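PDB 3K2G: resiniferatoxin-binding, phosphotriesterase-related protein, which probably hydrolyses phosphoric esters with a pair of zinc ions held in a TIM barrel, as in the phosphotriesterase family to which it belongs. Local coordinates for residues I16-G21 / Q128-A133; M33-Q38 / R101-P106; H303-K308 / N317-V322. One frame throughout, in Å; residues are numbered along the deposited sequence.

Contact 1 of 3, residues I16-G21 / Q128-A133; sequences IMTVDG and QVVMGA
Ile-16 and Val-130 meet through one methyl each, CG2 of Ile-16 lying 4.0 Å from CG2 of Val-130, and the two side chains cross at about a right angle. Val-19 makes two such contacts: chi1 -65° sets its CG1 anti to the carbonyl carbon, against CB of Met-131, and its CG2 toward CB of Val-129. Between these apolar patches a direct backbone hydrogen bond runs from Val-19 N, in the turn just after strand 16-18, to Val-129 O of strand 128-131 at 2.9 Å. The strands run 98° apart, so they touch at a crossing and do not pair as a sheet. Two waters bridge the segments: one links Met-17 O to Met-131 N, the other Asp-20 OD2 to Val-129 N. At the polar edge Thr-18 closes a type I turn to Gly-21. Its OG1 donates to Gly-21 O (2.7 Å from OG1 to O) on a lone pair in the carbonyl plane, and accepts from Asp-20 N in an ST turn. The beta hairpin of strands 15-18 and 21-24 is thus laid across barrel strand 128-131, which pairs with strand 102-105; helix 115-125 packs on Val-19, and its Ser-122 OG is hydrogen-bonded to Asp-20 OD2.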
ATOM      1  N   ILE B  16     -13.759  39.593  12.258  1.00 18.45           N
ATOM      2  CA  ILE B  16     -13.622  39.182  10.861  1.00 18.31           C
ATOM      3  C   ILE B  16     -14.323  40.187   9.963  1.00 19.03           C
ATOM      4  O   ILE B  16     -15.455  40.585  10.226  1.00 17.57           O
ATOM      5  CB  ILE B  16     -14.221  37.780  10.637  1.00 17.45           C
ATOM      6  CG1 ILE B  16     -13.475  36.773  11.518  1.00 17.45           C
ATOM      7  CG2 ILE B  16     -14.117  37.383   9.153  1.00 17.66           C
ATOM      8  CD1 ILE B  16     -14.083  35.392  11.536  1.00 15.94           C
HETATM    9  N   MSE B  17     -13.640  40.605   8.905  1.00 19.37           N
HETATM   10  CA  MSE B  17     -14.200  41.586   7.988  1.00 20.88           C
HETATM   11  C   MSE B  17     -15.073  41.001   6.884  1.00 20.55           C
HETATM   12  O   MSE B  17     -14.569  40.335   5.985  1.00 19.38           O
HETATM   13  CB  MSE B  17     -13.080  42.392   7.339  1.00 22.65           C
HETATM   14  CG  MSE B  17     -13.580  43.514   6.427  1.00 24.89           C
HETATM   15 SE   MSE B  17     -14.558  44.934   7.347  1.00 27.59          SE
HETATM   16  CE  MSE B  17     -12.996  45.894   8.050  1.00 25.80           C
ATOM     17  N   THR B  18     -16.374  41.258   6.951  1.00 20.66           N
ATOM     18  CA  THR B  18     -17.297  40.784   5.922  1.00 21.33           C
ATOM     19  C   THR B  18     -17.641  41.985   5.043  1.00 21.28           C
ATOM     20  O   THR B  18     -17.297  43.123   5.378  1.00 20.08           O
ATOM     21  CB  THR B  18     -18.610  40.240   6.516  1.00 23.60           C
ATOM     22  OG1 THR B  18     -19.392  41.324   7.026  1.00 22.69           O
ATOM     23  CG2 THR B  18     -18.328  39.260   7.631  1.00 22.83           C
ATOM     24  N   VAL B  19     -18.321  41.737   3.928  1.00 20.65           N
ATOM     25  CA  VAL B  19     -18.702  42.809   3.012  1.00 21.27           C
ATOM     26  C   VAL B  19     -19.628  43.824   3.671  1.00 21.47           C
ATOM     27  O   VAL B  19     -19.828  44.920   3.152  1.00 22.55           O
ATOM     28  CB  VAL B  19     -19.413  42.257   1.768  1.00 20.77           C
ATOM     29  CG1 VAL B  19     -18.455  41.391   0.969  1.00 20.78           C
ATOM     30  CG2 VAL B  19     -20.644  41.467   2.190  1.00 21.41           C
ATOM     31  N   ASP B  20     -20.208  43.449   4.804  1.00 23.45           N
ATOM     32  CA  ASP B  20     -21.102  44.345   5.520  1.00 26.30           C
ATOM     33  C   ASP B  20     -20.440  44.871   6.788  1.00 27.19           C
ATOM     34  O   ASP B  20     -21.110  45.406   7.667  1.00 27.15           O
ATOM     35  CB  ASP B  20     -22.408  43.636   5.879  1.00 25.84           C
ATOM     36  CG  ASP B  20     -23.148  43.124   4.656  1.00 28.75           C
ATOM     37  OD1 ASP B  20     -23.338  43.909   3.694  1.00 25.61           O
ATOM     38  OD2 ASP B  20     -23.539  41.939   4.661  1.00 28.45           O
ATOM     39  N   GLY B  21     -19.127  44.710   6.882  1.00 26.54           N
ATOM     40  CA  GLY B  21     -18.426  45.198   8.053  1.00 27.13           C
ATOM     41  C   GLY B  21     -17.900  44.108   8.968  1.00 26.11           C
ATOM     42  O   GLY B  21     -18.045  42.920   8.682  1.00 24.82           O
ATOM     43  N   GLN B 128     -23.553  35.606   5.920  1.00 20.18           N
ATOM     44  CA  GLN B 128     -22.414  36.520   5.964  1.00 21.05           C
ATOM     45  C   GLN B 128     -21.398  36.148   4.891  1.00 20.72           C
ATOM     46  O   GLN B 128     -21.053  34.977   4.734  1.00 18.55           O
ATOM     47  CB  GLN B 128     -21.766  36.467   7.351  1.00 22.77           C
ATOM     48  CG  GLN B 128     -22.770  36.667   8.473  1.00 25.79           C
ATOM     49  CD  GLN B 128     -22.205  36.360   9.847  1.00 28.25           C
ATOM     50  OE1 GLN B 128     -21.563  35.327  10.054  1.00 26.07           O
ATOM     51  NE2 GLN B 128     -22.456  37.249  10.799  1.00 25.07           N
ATOM     52  N   VAL B 129     -20.924  37.153   4.159  1.00 19.11           N
ATOM     53  CA  VAL B 129     -19.956  36.939   3.092  1.00 18.77           C
ATOM     54  C   VAL B 129     -18.631  37.671   3.288  1.00 17.87           C
ATOM     55  O   VAL B 129     -18.604  38.886   3.518  1.00 16.75           O
ATOM     56  CB  VAL B 129     -20.546  37.363   1.724  1.00 18.25           C
ATOM     57  CG1 VAL B 129     -19.496  37.247   0.629  1.00 16.93           C
ATOM     58  CG2 VAL B 129     -21.749  36.494   1.394  1.00 17.15           C
ATOM     59  N   VAL B 130     -17.536  36.919   3.190  1.00 16.32           N
ATOM     60  CA  VAL B 130     -16.189  37.469   3.317  1.00 15.66           C
ATOM     61  C   VAL B 130     -15.592  37.558   1.912  1.00 17.10           C
ATOM     62  O   VAL B 130     -15.668  36.593   1.148  1.00 16.57           O
ATOM     63  CB  VAL B 130     -15.284  36.567   4.182  1.00 14.69           C
ATOM     64  CG1 VAL B 130     -13.874  37.125   4.199  1.00 14.52           C
ATOM     65  CG2 VAL B 130     -15.836  36.479   5.602  1.00 15.30           C
HETATM   66  N   MSE B 131     -14.994  38.705   1.586  1.00 17.37           N
HETATM   67  CA  MSE B 131     -14.417  38.940   0.259  1.00 18.77           C
HETATM   68  C   MSE B 131     -12.893  38.854   0.178  1.00 19.06           C
HETATM   69  O   MSE B 131     -12.175  39.359   1.050  1.00 19.85           O
HETATM   70  CB  MSE B 131     -14.882  40.307  -0.249  1.00 19.14           C
HETATM   71  CG  MSE B 131     -14.300  40.759  -1.589  1.00 22.58           C
HETATM   72 SE   MSE B 131     -15.208  42.385  -2.204  1.00 25.74          SE
HETATM   73  CE  MSE B 131     -14.456  43.593  -0.858  1.00 22.23           C
ATOM     74  N   GLY B 132     -12.416  38.208  -0.885  1.00 19.41           N
ATOM     75  CA  GLY B 132     -10.991  38.047  -1.101  1.00 20.43           C
ATOM     76  C   GLY B 132     -10.379  39.150  -1.941  1.00 21.64           C
ATOM     77  O   GLY B 132     -11.022  40.158  -2.234  1.00 20.36           O
ATOM     78  N   ALA B 133      -9.124  38.957  -2.333  1.00 22.83           N
ATOM     79  CA  ALA B 133      -8.409  39.951  -3.119  1.00 23.79           C
ATOM     80  C   ALA B 133      -7.133  39.396  -3.745  1.00 24.09           C
ATOM     81  O   ALA B 133      -6.761  38.246  -3.512  1.00 23.86           O
ATOM     82  CB  ALA B 133      -8.076  41.148  -2.242  1.00 23.82           C
TER
HETATM   83  O   HOH W   1     -14.986  41.063   3.309  1.00 18.51           O
HETATM   84  O   HOH W   2     -21.902  39.896   5.038  1.00 19.70           O

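Contact 2 of 3, residues M33-Q38 / R101-P106; sequences MHEHLQ and RSIVDP. With ZN (zinc ion), chain I.
His-34 presents a ring face to Pro-106, whose CG stands over the ring centre, 3.6 Å from the centroid and 7° off the normal, a CH-pi contact. With CG anti to the backbone N (chi1 -170°), the imidazole lies over the proline and its NE2 binds zinc at 2.2 Å. His-36 binds the same ion through NE2, and its ring stands almost perpendicular, at 86°, to the carboxylate of Asp-105. The two groups do not bond directly; Thr-107 is hydrogen-bonded to both His-36 ND1 and Asp-105 OD1, a second-shell link that probably fixes the imidazole's rotation. The other carboxylate oxygen, OD2 of Asp-105, takes the backbone N of Leu-37 at 2.8 Å from above the carboxylate plane, and a water joins it to Gln-38 O. Toward the start of the 33-38 segment, Glu-35 N donates to Val-104 O at 3.1 Å, and SE of Met-33 lies alongside CG2 of Val-104, both side chains pointing the same way. Glu-177, Asp-304 and a water complete this zinc site, the His-X-His end of the family's binuclear centre. The metal-binding loop follows strand 31-32 and lies against strand 102-105, its neighbour in the barrel; helices 85-97 and 115-125 pack on Leu-37, and helix 337-352 on Met-33.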
HETATM    1  N   MSE B  33     -15.471  27.757   3.457  1.00 13.38           N
HETATM    2  CA  MSE B  33     -14.258  28.533   3.240  1.00 12.98           C
HETATM    3  C   MSE B  33     -13.897  28.892   1.805  1.00 12.64           C
HETATM    4  O   MSE B  33     -13.063  29.771   1.578  1.00 11.69           O
HETATM    5  CB  MSE B  33     -13.062  27.794   3.847  1.00 14.54           C
HETATM    6  CG  MSE B  33     -12.964  27.881   5.368  1.00 15.41           C
HETATM    7 SE   MSE B  33     -12.753  29.641   6.041  1.00 24.60          SE
HETATM    8  CE  MSE B  33     -11.248  30.158   4.955  1.00 11.54           C
ATOM      9  N   HIS B  34     -14.512  28.235   0.833  1.00 12.72           N
ATOM     10  CA  HIS B  34     -14.134  28.521  -0.538  1.00 13.02           C
ATOM     11  C   HIS B  34     -15.250  28.284  -1.546  1.00 12.65           C
ATOM     12  O   HIS B  34     -15.459  27.161  -2.010  1.00 13.35           O
ATOM     13  CB  HIS B  34     -12.906  27.668  -0.874  1.00 13.76           C
ATOM     14  CG  HIS B  34     -12.254  28.013  -2.173  1.00 15.35           C
ATOM     15  ND1 HIS B  34     -10.906  28.279  -2.273  1.00 14.77           N
ATOM     16  CD2 HIS B  34     -12.749  28.089  -3.431  1.00 15.31           C
ATOM     17  CE1 HIS B  34     -10.597  28.503  -3.538  1.00 17.88           C
ATOM     18  NE2 HIS B  34     -11.696  28.393  -4.260  1.00 15.56           N
ATOM     19  N   GLU B  35     -15.952  29.357  -1.889  1.00 12.17           N
ATOM     20  CA  GLU B  35     -17.052  29.280  -2.849  1.00 13.64           C
ATOM     21  C   GLU B  35     -17.085  30.535  -3.709  1.00 15.75           C
ATOM     22  O   GLU B  35     -16.709  31.617  -3.256  1.00 17.30           O
ATOM     23  CB  GLU B  35     -18.397  29.182  -2.126  1.00 11.75           C
ATOM     24  CG  GLU B  35     -18.519  28.074  -1.101  1.00 14.78           C
ATOM     25  CD  GLU B  35     -18.442  26.684  -1.714  1.00 15.30           C
ATOM     26  OE1 GLU B  35     -18.832  26.523  -2.890  1.00 15.40           O
ATOM     27  OE2 GLU B  35     -18.000  25.750  -1.009  1.00 15.70           O
ATOM     28  N   HIS B  36     -17.528  30.391  -4.955  1.00 17.36           N
ATOM     29  CA  HIS B  36     -17.649  31.545  -5.831  1.00 18.53           C
ATOM     30  C   HIS B  36     -19.144  31.754  -5.996  1.00 20.16           C
ATOM     31  O   HIS B  36     -19.865  30.824  -6.363  1.00 17.32           O
ATOM     32  CB  HIS B  36     -16.990  31.268  -7.177  1.00 18.51           C
ATOM     33  CG  HIS B  36     -15.519  31.030  -7.079  1.00 19.25           C
ATOM     34  ND1 HIS B  36     -14.607  32.056  -6.969  1.00 16.92           N
ATOM     35  CD2 HIS B  36     -14.808  29.880  -7.006  1.00 17.43           C
ATOM     36  CE1 HIS B  36     -13.396  31.549  -6.830  1.00 19.64           C
ATOM     37  NE2 HIS B  36     -13.491  30.232  -6.848  1.00 17.69           N
ATOM     38  N   LEU B  37     -19.608  32.967  -5.701  1.00 18.99           N
ATOM     39  CA  LEU B  37     -21.028  33.279  -5.803  1.00 19.47           C
ATOM     40  C   LEU B  37     -21.369  33.862  -7.165  1.00 19.80           C
ATOM     41  O   LEU B  37     -22.491  33.724  -7.648  1.00 18.73           O
ATOM     42  CB  LEU B  37     -21.420  34.239  -4.682  1.00 18.51           C
ATOM     43  CG  LEU B  37     -21.065  33.646  -3.315  1.00 19.43           C
ATOM     44  CD1 LEU B  37     -21.538  34.564  -2.204  1.00 19.53           C
ATOM     45  CD2 LEU B  37     -21.700  32.271  -3.180  1.00 19.29           C
ATOM     46  N   GLN B  38     -20.376  34.504  -7.765  1.00 20.21           N
ATOM     47  CA  GLN B  38     -20.470  35.118  -9.086  1.00 22.03           C
ATOM     48  C   GLN B  38     -19.037  35.126  -9.611  1.00 23.13           C
ATOM     49  O   GLN B  38     -18.111  35.380  -8.850  1.00 23.46           O
ATOM     50  CB  GLN B  38     -20.960  36.568  -8.982  1.00 22.08           C
ATOM     51  CG  GLN B  38     -22.410  36.761  -8.564  1.00 21.74           C
ATOM     52  CD  GLN B  38     -23.387  36.317  -9.634  1.00 23.85           C
ATOM     53  OE1 GLN B  38     -23.760  35.144  -9.706  1.00 25.01           O
ATOM     54  NE2 GLN B  38     -23.792  37.250 -10.485  1.00 21.88           N
ATOM     55  N   ARG B 101     -24.021  29.738   7.947  1.00 22.95           N
ATOM     56  CA  ARG B 101     -24.043  31.108   8.441  1.00 23.48           C
ATOM     57  C   ARG B 101     -23.130  32.011   7.628  1.00 21.28           C
ATOM     58  O   ARG B 101     -23.450  33.172   7.391  1.00 20.52           O
ATOM     59  CB  ARG B 101     -23.607  31.133   9.905  1.00 28.16           C
ATOM     60  CG  ARG B 101     -24.238  30.021  10.724  1.00 34.61           C
ATOM     61  CD  ARG B 101     -23.578  29.850  12.086  1.00 39.47           C
ATOM     62  NE  ARG B 101     -23.645  28.462  12.545  1.00 40.21           N
ATOM     63  CZ  ARG B 101     -23.149  28.027  13.700  1.00 42.56           C
ATOM     64  NH1 ARG B 101     -22.546  28.872  14.528  1.00 44.85           N
ATOM     65  NH2 ARG B 101     -23.243  26.743  14.023  1.00 43.91           N
ATOM     66  N   SER B 102     -22.001  31.473   7.181  1.00 19.22           N
ATOM     67  CA  SER B 102     -21.045  32.279   6.435  1.00 17.84           C
ATOM     68  C   SER B 102     -20.418  31.611   5.213  1.00 16.96           C
ATOM     69  O   SER B 102     -20.244  30.396   5.172  1.00 13.28           O
ATOM     70  CB  SER B 102     -19.912  32.714   7.377  1.00 18.12           C
ATOM     71  OG  SER B 102     -20.421  33.249   8.590  1.00 18.24           O
ATOM     72  N   ILE B 103     -20.065  32.432   4.231  1.00 17.23           N
ATOM     73  CA  ILE B 103     -19.390  31.954   3.029  1.00 17.43           C
ATOM     74  C   ILE B 103     -18.203  32.855   2.695  1.00 15.88           C
ATOM     75  O   ILE B 103     -18.307  34.082   2.747  1.00 14.78           O
ATOM     76  CB  ILE B 103     -20.322  31.923   1.802  1.00 20.29           C
ATOM     77  CG1 ILE B 103     -21.432  30.891   2.012  1.00 20.23           C
ATOM     78  CG2 ILE B 103     -19.509  31.562   0.553  1.00 19.04           C
ATOM     79  CD1 ILE B 103     -22.421  30.814   0.867  1.00 21.57           C
ATOM     80  N   VAL B 104     -17.072  32.240   2.371  1.00 14.91           N
ATOM     81  CA  VAL B 104     -15.873  32.976   1.996  1.00 15.49           C
ATOM     82  C   VAL B 104     -15.748  32.882   0.478  1.00 14.82           C
ATOM     83  O   VAL B 104     -15.595  31.792  -0.078  1.00 14.60           O
ATOM     84  CB  VAL B 104     -14.595  32.379   2.648  1.00 18.41           C
ATOM     85  CG1 VAL B 104     -13.366  33.180   2.220  1.00 19.69           C
ATOM     86  CG2 VAL B 104     -14.727  32.394   4.173  1.00 17.56           C
ATOM     87  N   ASP B 105     -15.833  34.028  -0.191  1.00 13.87           N
ATOM     88  CA  ASP B 105     -15.734  34.063  -1.641  1.00 14.63           C
ATOM     89  C   ASP B 105     -14.375  34.623  -2.042  1.00 14.77           C
ATOM     90  O   ASP B 105     -14.131  35.827  -1.948  1.00 16.21           O
ATOM     91  CB  ASP B 105     -16.844  34.930  -2.232  1.00 15.97           C
ATOM     92  CG  ASP B 105     -16.900  34.841  -3.746  1.00 14.69           C
ATOM     93  OD1 ASP B 105     -15.824  34.797  -4.375  1.00 15.32           O
ATOM     94  OD2 ASP B 105     -18.018  34.818  -4.297  1.00 15.99           O
ATOM     95  N   PRO B 106     -13.476  33.750  -2.505  1.00 15.54           N
ATOM     96  CA  PRO B 106     -12.129  34.147  -2.919  1.00 16.02           C
ATOM     97  C   PRO B 106     -12.004  34.639  -4.359  1.00 16.80           C
ATOM     98  O   PRO B 106     -10.896  34.684  -4.901  1.00 14.09           O
ATOM     99  CB  PRO B 106     -11.324  32.879  -2.671  1.00 16.53           C
ATOM    100  CG  PRO B 106     -12.301  31.815  -3.092  1.00 17.03           C
ATOM    101  CD  PRO B 106     -13.604  32.281  -2.474  1.00 14.82           C
TER
HETATM  102 ZN    ZN I 400     -11.949  28.758  -6.455  1.00 22.19          ZN
HETATM  103  O   HOH W   3     -18.131  36.553  -6.352  1.00 21.87           O
HETATM  104  O   HOH W   4     -10.744  27.812  -7.681  1.00 19.45           O

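Contact 3 of 3, residues H303-K308 / N317-V322; sequences HDVFVK and NGYAFV. With ZN (zinc ion), chain I; DTV ((2S,3S)-1,4-dimercaptobutane-2,3-diol), chain K.
His-303 and Val-322 share the one hydrogen bond between these segments: Val-322 N donates to His-303 NE2 at 2.9 Å, tilted 32° from the ring plane. The imidazole nitrogen thereby accepts an N-H of the first turn of helix 321-332, which has Ala-320 at its N-cap position. The same ring is packed on both faces. CG2 of Val-322 lies over one, 3.5 Å from the ring centroid in a CH-pi contact, and the carbonyl oxygen of Gly-318 lies over the other near the rim. In an apolar contact farther along, Val-305 meets Tyr-319 at CE1, 3.5 Å from its CB, the side chains crossing at about a right angle; the tyrosine hydroxyl is hydrogen-bonded to His-36 O. Metal coordination comes from Asp-304, whose CB points away from residues 317-322. Its CG is anti to the backbone N (chi1 -171°), which carries the carboxylate to the zinc: OD1 binds the ion at 2.3 Å, while OD2 accepts from the zinc-bound water at 3.0 Å. Phe-306 contributes to the dithiol pocket, CE1 lying 3.4 Å from O2 of the bound dithiol. The loop leaves barrel strand 299-301 and turns back to helix 321-332; strand 31-32 touches His-303 and Tyr-319, helix 85-97 packs on Tyr-319, and Gln-71 of the second subunit packs on Phe-321.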
ATOM      1  N   HIS B 303     -16.829  23.400  -1.597  1.00 12.00           N
ATOM      2  CA  HIS B 303     -17.117  22.834  -2.926  1.00 12.22           C
ATOM      3  C   HIS B 303     -16.394  23.516  -4.086  1.00 12.22           C
ATOM      4  O   HIS B 303     -16.220  22.923  -5.157  1.00 11.54           O
ATOM      5  CB  HIS B 303     -18.610  22.915  -3.293  1.00 13.57           C
ATOM      6  CG  HIS B 303     -19.559  22.619  -2.175  1.00 14.51           C
ATOM      7  ND1 HIS B 303     -19.817  23.515  -1.160  1.00 13.08           N
ATOM      8  CD2 HIS B 303     -20.388  21.568  -1.968  1.00 14.36           C
ATOM      9  CE1 HIS B 303     -20.766  23.033  -0.379  1.00 14.26           C
ATOM     10  NE2 HIS B 303     -21.131  21.852  -0.847  1.00 12.73           N
ATOM     11  N   ASP B 304     -15.993  24.764  -3.890  1.00 11.65           N
ATOM     12  CA  ASP B 304     -15.364  25.536  -4.954  1.00 14.14           C
ATOM     13  C   ASP B 304     -16.317  25.623  -6.153  1.00 13.80           C
ATOM     14  O   ASP B 304     -15.927  25.402  -7.303  1.00 14.12           O
ATOM     15  CB  ASP B 304     -14.029  24.935  -5.407  1.00 13.83           C
ATOM     16  CG  ASP B 304     -13.282  25.857  -6.363  1.00 16.53           C
ATOM     17  OD1 ASP B 304     -13.540  27.078  -6.312  1.00 16.29           O
ATOM     18  OD2 ASP B 304     -12.435  25.384  -7.151  1.00 15.65           O
ATOM     19  N   VAL B 305     -17.578  25.915  -5.870  1.00 14.84           N
ATOM     20  CA  VAL B 305     -18.562  26.090  -6.933  1.00 15.51           C
ATOM     21  C   VAL B 305     -17.993  27.212  -7.798  1.00 14.89           C
ATOM     22  O   VAL B 305     -17.732  28.307  -7.295  1.00 13.08           O
ATOM     23  CB  VAL B 305     -19.918  26.544  -6.367  1.00 16.02           C
ATOM     24  CG1 VAL B 305     -20.819  27.018  -7.497  1.00 16.67           C
ATOM     25  CG2 VAL B 305     -20.572  25.398  -5.605  1.00 16.63           C
ATOM     26  N   PHE B 306     -17.779  26.946  -9.085  1.00 15.33           N
ATOM     27  CA  PHE B 306     -17.220  27.966  -9.961  1.00 16.16           C
ATOM     28  C   PHE B 306     -17.760  27.947 -11.387  1.00 15.03           C
ATOM     29  O   PHE B 306     -17.286  28.693 -12.233  1.00 16.34           O
ATOM     30  CB  PHE B 306     -15.682  27.877  -9.966  1.00 16.31           C
ATOM     31  CG  PHE B 306     -15.132  26.781 -10.828  1.00 18.04           C
ATOM     32  CD1 PHE B 306     -14.522  27.077 -12.047  1.00 16.96           C
ATOM     33  CD2 PHE B 306     -15.203  25.456 -10.420  1.00 16.98           C
ATOM     34  CE1 PHE B 306     -13.996  26.067 -12.847  1.00 18.15           C
ATOM     35  CE2 PHE B 306     -14.683  24.434 -11.213  1.00 19.15           C
ATOM     36  CZ  PHE B 306     -14.077  24.742 -12.429  1.00 20.20           C
ATOM     37  N   VAL B 307     -18.742  27.085 -11.644  1.00 15.68           N
ATOM     38  CA  VAL B 307     -19.387  26.989 -12.957  1.00 15.15           C
ATOM     39  C   VAL B 307     -20.857  26.649 -12.737  1.00 15.84           C
ATOM     40  O   VAL B 307     -21.212  26.040 -11.729  1.00 14.31           O
ATOM     41  CB  VAL B 307     -18.752  25.899 -13.860  1.00 16.62           C
ATOM     42  CG1 VAL B 307     -17.327  26.301 -14.253  1.00 14.35           C
ATOM     43  CG2 VAL B 307     -18.751  24.559 -13.145  1.00 16.20           C
ATOM     44  N   LYS B 308     -21.709  27.046 -13.678  1.00 15.28           N
ATOM     45  CA  LYS B 308     -23.143  26.799 -13.571  1.00 15.87           C
ATOM     46  C   LYS B 308     -23.540  25.356 -13.272  1.00 14.83           C
ATOM     47  O   LYS B 308     -24.440  25.116 -12.462  1.00 14.43           O
ATOM     48  CB  LYS B 308     -23.868  27.236 -14.851  1.00 17.01           C
ATOM     49  CG  LYS B 308     -23.887  28.737 -15.108  1.00 19.44           C
ATOM     50  CD  LYS B 308     -24.978  29.090 -16.116  1.00 21.00           C
ATOM     51  CE  LYS B 308     -25.029  30.594 -16.411  1.00 21.62           C
ATOM     52  NZ  LYS B 308     -23.829  31.049 -17.169  1.00 20.99           N
ATOM     53  N   ASN B 317     -24.453  19.884  -7.365  1.00 16.09           N
ATOM     54  CA  ASN B 317     -24.588  19.717  -5.917  1.00 17.50           C
ATOM     55  C   ASN B 317     -24.956  20.971  -5.115  1.00 16.25           C
ATOM     56  O   ASN B 317     -25.480  20.865  -4.009  1.00 15.30           O
ATOM     57  CB  ASN B 317     -23.295  19.116  -5.361  1.00 18.08           C
ATOM     58  CG  ASN B 317     -22.984  17.751  -5.963  1.00 20.30           C
ATOM     59  OD1 ASN B 317     -21.825  17.405  -6.185  1.00 24.06           O
ATOM     60  ND2 ASN B 317     -24.019  16.972  -6.216  1.00 14.72           N
ATOM     61  N   GLY B 318     -24.674  22.147  -5.663  1.00 16.83           N
ATOM     62  CA  GLY B 318     -25.002  23.378  -4.960  1.00 17.56           C
ATOM     63  C   GLY B 318     -24.059  23.702  -3.815  1.00 18.64           C
ATOM     64  O   GLY B 318     -22.941  23.186  -3.761  1.00 18.81           O
ATOM     65  N   TYR B 319     -24.518  24.549  -2.892  1.00 18.94           N
ATOM     66  CA  TYR B 319     -23.721  24.982  -1.739  1.00 17.86           C
ATOM     67  C   TYR B 319     -24.062  24.268  -0.435  1.00 18.42           C
ATOM     68  O   TYR B 319     -23.431  24.533   0.585  1.00 17.04           O
ATOM     69  CB  TYR B 319     -23.895  26.490  -1.496  1.00 16.79           C
ATOM     70  CG  TYR B 319     -23.498  27.382  -2.645  1.00 16.16           C
ATOM     71  CD1 TYR B 319     -22.162  27.538  -3.009  1.00 15.80           C
ATOM     72  CD2 TYR B 319     -24.469  28.053  -3.394  1.00 16.76           C
ATOM     73  CE1 TYR B 319     -21.798  28.343  -4.095  1.00 14.89           C
ATOM     74  CE2 TYR B 319     -24.117  28.853  -4.481  1.00 14.62           C
ATOM     75  CZ  TYR B 319     -22.784  28.992  -4.826  1.00 15.48           C
ATOM     76  OH  TYR B 319     -22.442  29.776  -5.902  1.00 11.57           O
ATOM     77  N   ALA B 320     -25.052  23.379  -0.448  1.00 16.69           N
ATOM     78  CA  ALA B 320     -25.430  22.674   0.778  1.00 18.03           C
ATOM     79  C   ALA B 320     -25.007  21.208   0.786  1.00 16.90           C
ATOM     80  O   ALA B 320     -25.358  20.457   1.696  1.00 15.96           O
ATOM     81  CB  ALA B 320     -26.938  22.776   0.994  1.00 18.59           C
ATOM     82  N   PHE B 321     -24.239  20.813  -0.221  1.00 15.45           N
ATOM     83  CA  PHE B 321     -23.790  19.434  -0.359  1.00 15.27           C
ATOM     84  C   PHE B 321     -22.822  18.986   0.742  1.00 13.77           C
ATOM     85  O   PHE B 321     -22.993  17.926   1.335  1.00 13.22           O
ATOM     86  CB  PHE B 321     -23.146  19.249  -1.736  1.00 17.21           C
ATOM     87  CG  PHE B 321     -22.788  17.829  -2.051  1.00 20.46           C
ATOM     88  CD1 PHE B 321     -23.768  16.923  -2.452  1.00 19.06           C
ATOM     89  CD2 PHE B 321     -21.472  17.389  -1.936  1.00 19.48           C
ATOM     90  CE1 PHE B 321     -23.442  15.599  -2.733  1.00 18.56           C
ATOM     91  CE2 PHE B 321     -21.136  16.070  -2.211  1.00 20.44           C
ATOM     92  CZ  PHE B 321     -22.124  15.173  -2.613  1.00 18.55           C
ATOM     93  N   VAL B 322     -21.799  19.787   1.013  1.00 15.06           N
ATOM     94  CA  VAL B 322     -20.838  19.423   2.046  1.00 14.44           C
ATOM     95  C   VAL B 322     -21.552  19.143   3.363  1.00 14.24           C
ATOM     96  O   VAL B 322     -21.333  18.107   3.992  1.00 13.61           O
ATOM     97  CB  VAL B 322     -19.793  20.541   2.249  1.00 14.00           C
ATOM     98  CG1 VAL B 322     -19.027  20.325   3.553  1.00 14.61           C
ATOM     99  CG2 VAL B 322     -18.819  20.540   1.081  1.00 15.41           C
TER
HETATM  100 ZN    ZN I 400     -11.949  28.758  -6.455  1.00 22.19          ZN
HETATM  101  S1  DTV K 402      -7.567  26.216 -13.226  1.00 45.30           S
HETATM  102  C1  DTV K 402      -8.523  27.661 -12.552  1.00 42.25           C
HETATM  103  C2  DTV K 402      -9.880  27.863 -13.227  1.00 41.69           C
HETATM  104  O2  DTV K 402     -10.658  26.696 -13.010  1.00 41.22           O
HETATM  105  C3  DTV K 402     -10.607  29.081 -12.629  1.00 41.08           C
HETATM  106  O3  DTV K 402     -10.845  28.860 -11.260  1.00 41.15           O
HETATM  107  C4  DTV K 402     -11.953  29.347 -13.303  1.00 39.95           C
HETATM  108  S4  DTV K 402     -12.319  31.117 -13.435  1.00 39.58           S
HETATM  109  O   HOH W   4     -10.744  27.812  -7.681  1.00 19.45           O

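Overall arrangement
The three contacts run from the outer hairpin of the barrel to its metal centre. Contacts 1 and 2 have centres 10 Å apart and share the three-stranded parallel sheet 31-32, 102-105, 128-131; along the chain, both segments of contact 2 fall between those of contact 1. Contact 3 follows both in sequence, its centre 10 Å from that of contact 2 and 19 Å from that of contact 1, with no touch to the latter. Contacts 2 and 3 meet through Glu-35 to His-303 and His-36 to Tyr-319, and share one zinc ion, whose water is also held by Asp-304. The loops after strands 31-32 and 299-301 thus supply His-34, His-36 and Asp-304, with Glu-177 as a further ligand.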